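PDB 5GYQ: spike protein S1 from Bat coronavirus HKU9, which probably attaches the virion to host cells by binding a receptor, this chain being its putative receptor-binding domain (the S1 C-terminal domain). Local coordinates for residues A[7-12]-A[64-69]; A[35-40]-A[152-157]. All blocks are in the same frame, centred on the assembly; numbering follows the deposited sequence. Where two conformers were deposited one is given.

Contact 1 of 2, residues A[7-12]-A[64-69]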
loop_
_atom_site.group_PDB
_atom_site.type_symbol
_atom_site.label_atom_id
_atom_site.label_comp_id
_atom_site.label_asym_id
_atom_site.label_seq_id
_atom_site.Cartn_x
_atom_site.Cartn_y
_atom_site.Cartn_z
ATOM N N THR A 7 10.131 11.582 -5.699
ATOM C CA THR A 7 10.287 11.721 -4.257
ATOM C C THR A 7 9.595 10.578 -3.521
ATOM O O THR A 7 8.389 10.387 -3.669
ATOM C CB THR A 7 9.710 13.060 -3.756
ATOM O OG1 THR A 7 10.369 14.147 -4.416
ATOM C CG2 THR A 7 9.895 13.193 -2.252
ATOM N N PRO A 8 10.358 9.812 -2.729
ATOM C CA PRO A 8 9.794 8.727 -1.921
ATOM C C PRO A 8 8.926 9.278 -0.796
ATOM O O PRO A 8 9.222 10.353 -0.282
ATOM C CB PRO A 8 11.034 8.013 -1.361
ATOM C CG PRO A 8 12.189 8.510 -2.184
ATOM C CD PRO A 8 11.820 9.898 -2.588
ATOM N N PRO A 9 7.861 8.552 -0.423
ATOM C CA PRO A 9 6.929 9.004 0.615
ATOM C C PRO A 9 7.406 8.681 2.035
ATOM O O PRO A 9 6.753 7.908 2.734
ATOM C CB PRO A 9 5.651 8.235 0.279
ATOM C CG PRO A 9 6.145 6.961 -0.311
ATOM C CD PRO A 9 7.410 7.303 -1.062
ATOM N N TYR A 10 8.525 9.273 2.448
ATOM C CA TYR A 10 9.094 9.043 3.779
ATOM C C TYR A 10 8.086 9.297 4.902
ATOM O O TYR A 10 7.912 8.470 5.811
ATOM C CB TYR A 10 10.320 9.940 4.001
ATOM C CG TYR A 10 11.496 9.696 3.071
ATOM C CD1 TYR A 10 12.404 8.675 3.320
ATOM C CD2 TYR A 10 11.717 10.513 1.970
ATOM C CE1 TYR A 10 13.481 8.458 2.485
ATOM C CE2 TYR A 10 12.790 10.307 1.130
ATOM C CZ TYR A 10 13.671 9.276 1.394
ATOM O OH TYR A 10 14.747 9.058 0.564
ATOM N N SER A 11 7.423 10.448 4.828
ATOM C CA SER A 11 6.508 10.892 5.877
ATOM C C SER A 11 5.364 9.914 6.117
ATOM O O SER A 11 5.049 9.595 7.259
ATOM C CB SER A 11 5.940 12.271 5.533
ATOM O OG SER A 11 5.303 12.255 4.269
ATOM N N VAL A 12 4.743 9.442 5.041
ATOM C CA VAL A 12 3.625 8.521 5.163
ATOM C C VAL A 12 4.128 7.143 5.588
ATOM O O VAL A 12 3.388 6.355 6.180
ATOM C CB VAL A 12 2.824 8.418 3.847
ATOM C CG1 VAL A 12 3.383 7.335 2.940
ATOM C CG2 VAL A 12 1.369 8.150 4.146
ATOM N N VAL A 64 4.917 2.867 -11.632
ATOM C CA VAL A 64 4.862 2.246 -10.310
ATOM C C VAL A 64 3.882 2.993 -9.413
ATOM O O VAL A 64 3.930 4.208 -9.322
ATOM C CB VAL A 64 6.251 2.211 -9.634
ATOM C CG1 VAL A 64 6.145 1.669 -8.215
ATOM C CG2 VAL A 64 7.222 1.376 -10.454
ATOM N N THR A 65 2.988 2.267 -8.754
ATOM C CA THR A 65 2.043 2.892 -7.838
ATOM C C THR A 65 2.272 2.397 -6.417
ATOM O O THR A 65 2.415 1.200 -6.190
ATOM C CB THR A 65 0.590 2.614 -8.254
ATOM O OG1 THR A 65 0.389 3.051 -9.603
ATOM C CG2 THR A 65 -0.377 3.350 -7.341
ATOM N N LEU A 66 2.318 3.324 -5.466
ATOM C CA LEU A 66 2.504 2.971 -4.062
ATOM C C LEU A 66 1.274 3.316 -3.235
ATOM O O LEU A 66 0.938 4.486 -3.074
ATOM C CB LEU A 66 3.723 3.691 -3.482
ATOM C CG LEU A 66 5.028 3.564 -4.266
ATOM C CD1 LEU A 66 6.113 4.434 -3.646
ATOM C CD2 LEU A 66 5.474 2.111 -4.339
ATOM N N ASP A 67 0.604 2.296 -2.714
ATOM C CA ASP A 67 -0.526 2.524 -1.822
ATOM C C ASP A 67 -0.112 2.242 -0.390
ATOM O O ASP A 67 0.364 1.161 -0.080
ATOM C CB ASP A 67 -1.716 1.655 -2.218
ATOM C CG ASP A 67 -2.169 1.915 -3.637
ATOM O OD1 ASP A 67 -1.974 3.047 -4.122
ATOM O OD2 ASP A 67 -2.721 0.991 -4.267
ATOM N N VAL A 68 -0.295 3.214 0.489
ATOM C CA VAL A 68 0.202 3.084 1.851
ATOM C C VAL A 68 -0.919 3.209 2.875
ATOM O O VAL A 68 -1.786 4.096 2.775
ATOM C CB VAL A 68 1.286 4.134 2.141
ATOM C CG1 VAL A 68 1.804 3.993 3.561
ATOM C CG2 VAL A 68 2.433 3.990 1.146
ATOM N N MET A 69 -0.899 2.300 3.847
ATOM C CA MET A 69 -1.878 2.312 4.931
ATOM C C MET A 69 -1.388 1.453 6.083
ATOM O O MET A 69 -0.302 0.891 6.018
ATOM C CB MET A 69 -3.233 1.804 4.438
ATOM C CG MET A 69 -3.247 0.311 4.125
ATOM S SD MET A 69 -4.199 -0.083 2.642
ATOM C CE MET A 69 -3.047 0.418 1.365
#
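Val12 and Val68 meet tip to tip where the helix of residues 10-14 packs over one face of the antiparallel sheet that forms the core of this receptor-binding domain. Traced outward from the strand, Val68 has its CB 3.9 Å from Val12 CG1, and both of its methyl branches then converge on that same carbon. CG1, anti to the backbone N (chi1 -180°), comes closest, 3.7 Å from Val12 CG1, and also passes 3.9 Å from Val12 O; CG2 lies 3.9 Å from Val12 CG1. One methyl of Val12 thus sits against the whole branch point of Val68. Val12 can offer it because chi1 of 89° holds CG1 between the backbone N and the carbonyl carbon.

Two residues earlier, Leu66 points to the same side of the strand as Val68 and makes its contact through CD1. This atom is 4.1 Å from Pro9 CD and 4.2 Å from Pro9 CG, with the side chain crossing the pyrrolidine ring at about a right angle. Pro9 occupies the N-cap position and is the centre of an inverse gamma turn, so its ring marks the bend into the helix. Tyr25 of the edge strand 23-27 touches both Pro9 and Val12. All four residues in the contact are buried and no hydrogen bond joins the segments, so the fit depends on shape and burial, with no directional bond between them to set the spacing.

Contact 2 of 2, residues A[35-40]-A[152-157]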
loop_
_atom_site.group_PDB
_atom_site.type_symbol
_atom_site.label_atom_id
_atom_site.label_comp_id
_atom_site.label_asym_id
_atom_site.label_seq_id
_atom_site.Cartn_x
_atom_site.Cartn_y
_atom_site.Cartn_z
ATOM N N THR A 35 14.771 1.220 -2.533
ATOM C CA THR A 35 15.244 0.796 -1.219
ATOM C C THR A 35 14.362 1.332 -0.091
ATOM O O THR A 35 14.164 0.668 0.929
ATOM C CB THR A 35 16.699 1.258 -0.987
ATOM O OG1 THR A 35 17.528 0.776 -2.051
ATOM C CG2 THR A 35 17.228 0.733 0.337
ATOM N N VAL A 36 13.825 2.531 -0.292
ATOM C CA VAL A 36 13.017 3.202 0.718
ATOM C C VAL A 36 11.759 2.408 1.062
ATOM O O VAL A 36 11.351 2.349 2.223
ATOM C CB VAL A 36 12.615 4.620 0.254
ATOM C CG1 VAL A 36 11.792 5.324 1.322
ATOM C CG2 VAL A 36 13.854 5.435 -0.090
ATOM N N VAL A 37 11.156 1.786 0.055
ATOM C CA VAL A 37 9.908 1.061 0.260
ATOM C C VAL A 37 10.117 -0.449 0.298
ATOM O O VAL A 37 9.155 -1.208 0.425
ATOM C CB VAL A 37 8.879 1.394 -0.835
ATOM C CG1 VAL A 37 8.556 2.879 -0.817
ATOM C CG2 VAL A 37 9.401 0.976 -2.199
ATOM N N VAL A 38 11.368 -0.886 0.187
ATOM C CA VAL A 38 11.674 -2.311 0.257
ATOM C C VAL A 38 12.718 -2.623 1.332
ATOM O O VAL A 38 12.373 -2.992 2.453
ATOM C CB VAL A 38 12.170 -2.856 -1.104
ATOM C CG1 VAL A 38 12.358 -4.367 -1.034
ATOM C CG2 VAL A 38 11.191 -2.498 -2.215
ATOM N N ASP A 39 13.994 -2.462 0.988
ATOM C CA ASP A 39 15.089 -2.904 1.849
ATOM C C ASP A 39 15.152 -2.182 3.195
ATOM O O ASP A 39 15.291 -2.819 4.240
ATOM C CB ASP A 39 16.423 -2.736 1.122
ATOM C CG ASP A 39 16.492 -3.547 -0.155
ATOM O OD1 ASP A 39 16.946 -4.710 -0.095
ATOM O OD2 ASP A 39 16.089 -3.025 -1.218
ATOM N N SER A 40 15.052 -0.857 3.164
ATOM C CA SER A 40 15.201 -0.047 4.372
ATOM C C SER A 40 14.118 -0.329 5.411
ATOM O O SER A 40 14.352 -0.187 6.611
ATOM C CB SER A 40 15.201 1.438 4.017
ATOM O OG SER A 40 16.347 1.775 3.254
ATOM N N ALA A 152 2.662 -1.281 2.347
ATOM C CA ALA A 152 2.883 -0.650 1.059
ATOM C C ALA A 152 2.541 -1.640 -0.045
ATOM O O ALA A 152 3.160 -2.697 -0.164
ATOM C CB ALA A 152 4.324 -0.173 0.929
ATOM N N VAL A 153 1.529 -1.300 -0.831
ATOM C CA VAL A 153 1.137 -2.083 -1.990
ATOM C C VAL A 153 1.785 -1.475 -3.218
ATOM O O VAL A 153 1.468 -0.349 -3.610
ATOM C CB VAL A 153 -0.388 -2.122 -2.175
ATOM C CG1 VAL A 153 -0.754 -2.976 -3.382
ATOM C CG2 VAL A 153 -1.060 -2.649 -0.917
ATOM N N ILE A 154 2.712 -2.217 -3.808
ATOM C CA ILE A 154 3.434 -1.743 -4.973
ATOM C C ILE A 154 2.836 -2.354 -6.233
ATOM O O ILE A 154 2.968 -3.547 -6.467
ATOM C CB ILE A 154 4.933 -2.085 -4.875
ATOM C CG1 ILE A 154 5.490 -1.618 -3.528
ATOM C CG2 ILE A 154 5.703 -1.448 -6.021
ATOM C CD1 ILE A 154 6.931 -2.006 -3.282
ATOM N N THR A 155 2.155 -1.531 -7.025
ATOM C CA THR A 155 1.590 -1.963 -8.299
ATOM C C THR A 155 2.546 -1.638 -9.436
ATOM O O THR A 155 2.991 -0.502 -9.573
ATOM C CB THR A 155 0.235 -1.291 -8.587
ATOM O OG1 THR A 155 -0.666 -1.536 -7.502
ATOM C CG2 THR A 155 -0.364 -1.833 -9.877
ATOM N N LEU A 156 2.855 -2.636 -10.250
ATOM C CA LEU A 156 3.813 -2.466 -11.330
ATOM C C LEU A 156 3.140 -2.504 -12.689
ATOM O O LEU A 156 2.172 -3.235 -12.892
ATOM C CB LEU A 156 4.883 -3.553 -11.255
ATOM C CG LEU A 156 5.617 -3.660 -9.920
ATOM C CD1 LEU A 156 6.451 -4.925 -9.882
ATOM C CD2 LEU A 156 6.482 -2.430 -9.694
ATOM N N LYS A 157 3.650 -1.707 -13.621
ATOM C CA LYS A 157 3.253 -1.842 -15.017
ATOM C C LYS A 157 4.484 -2.156 -15.858
ATOM O O LYS A 157 5.542 -1.555 -15.665
ATOM C CB LYS A 157 2.551 -0.578 -15.520
ATOM C CG LYS A 157 1.029 -0.692 -15.530
ATOM C CD LYS A 157 0.351 0.673 -15.537
ATOM C CE LYS A 157 0.684 1.474 -16.788
ATOM N NZ LYS A 157 -0.160 1.083 -17.954
#
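This is a small, buried, apolar contact between a compact turn and the middle strand of the five-stranded antiparallel sheet in the core of the betacoronavirus S1 C-terminal domain. The turn belongs to the connection between strands 30-32 and 43-49, and the strand is 146-157. With the nearest CA atoms, those of Val37 and Ala152, 7.3 Å apart and no hydrogen bond crossing between the segments, side chains are left to make the contact, as the methyl-methyl distances show; the 104 Å² buried in total shows its small extent.

Within the turn, Thr35 O accepts an i+5 backbone bond from Ser40 N at 2.8 Å, and two weak bonds, from Val38 N and Ser40 OG, go to the same oxygen. Outside the two segments, His103 ND1 is hydrogen-bonded to Val37 O, tying the turn to the neighbouring strand 100-111, while Leu13 of helix 10-14 touches Val37.

On the sheet side the reach comes from Ile154. Its CG1 stands beside the backbone N, anti to the carbonyl carbon (chi1 -51°), and chi2 of 175° extends the chain so that CD1 leads toward the turn. Val64 of strand 63-71 packs on this side chain as well. The valine side chain lies at a slant to the isoleucine, and its CG2, the branch set between the backbone N and the carbonyl carbon, meets the isoleucine's end: Ile154 CD1 lies 4.0 Å from Val37 CG2 and, more loosely, 4.4 Å from Val38 CG2.

Both contacts are buried and apolar, their centres about 8 Å apart. Contact 1 sets a helix start against strand 63-71 and buries more surface, 160 Å² against 104 Å², through two separate pairs. Contact 2 sets an irregular turn against strand 146-157 and converges on one methyl. Polar chemistry enters between the contacts, because the strands are sheet neighbours: Asp67 O to Val153 N (2.8 Å) and Thr65 O to Thr155 N (2.9 Å) are probable hydrogen bonds. Side chains join them too, Leu66 CD2 lying 3.8 Å from Ile154 CG1, and Tyr10 CE1 3.7 Å from Val36 CG1.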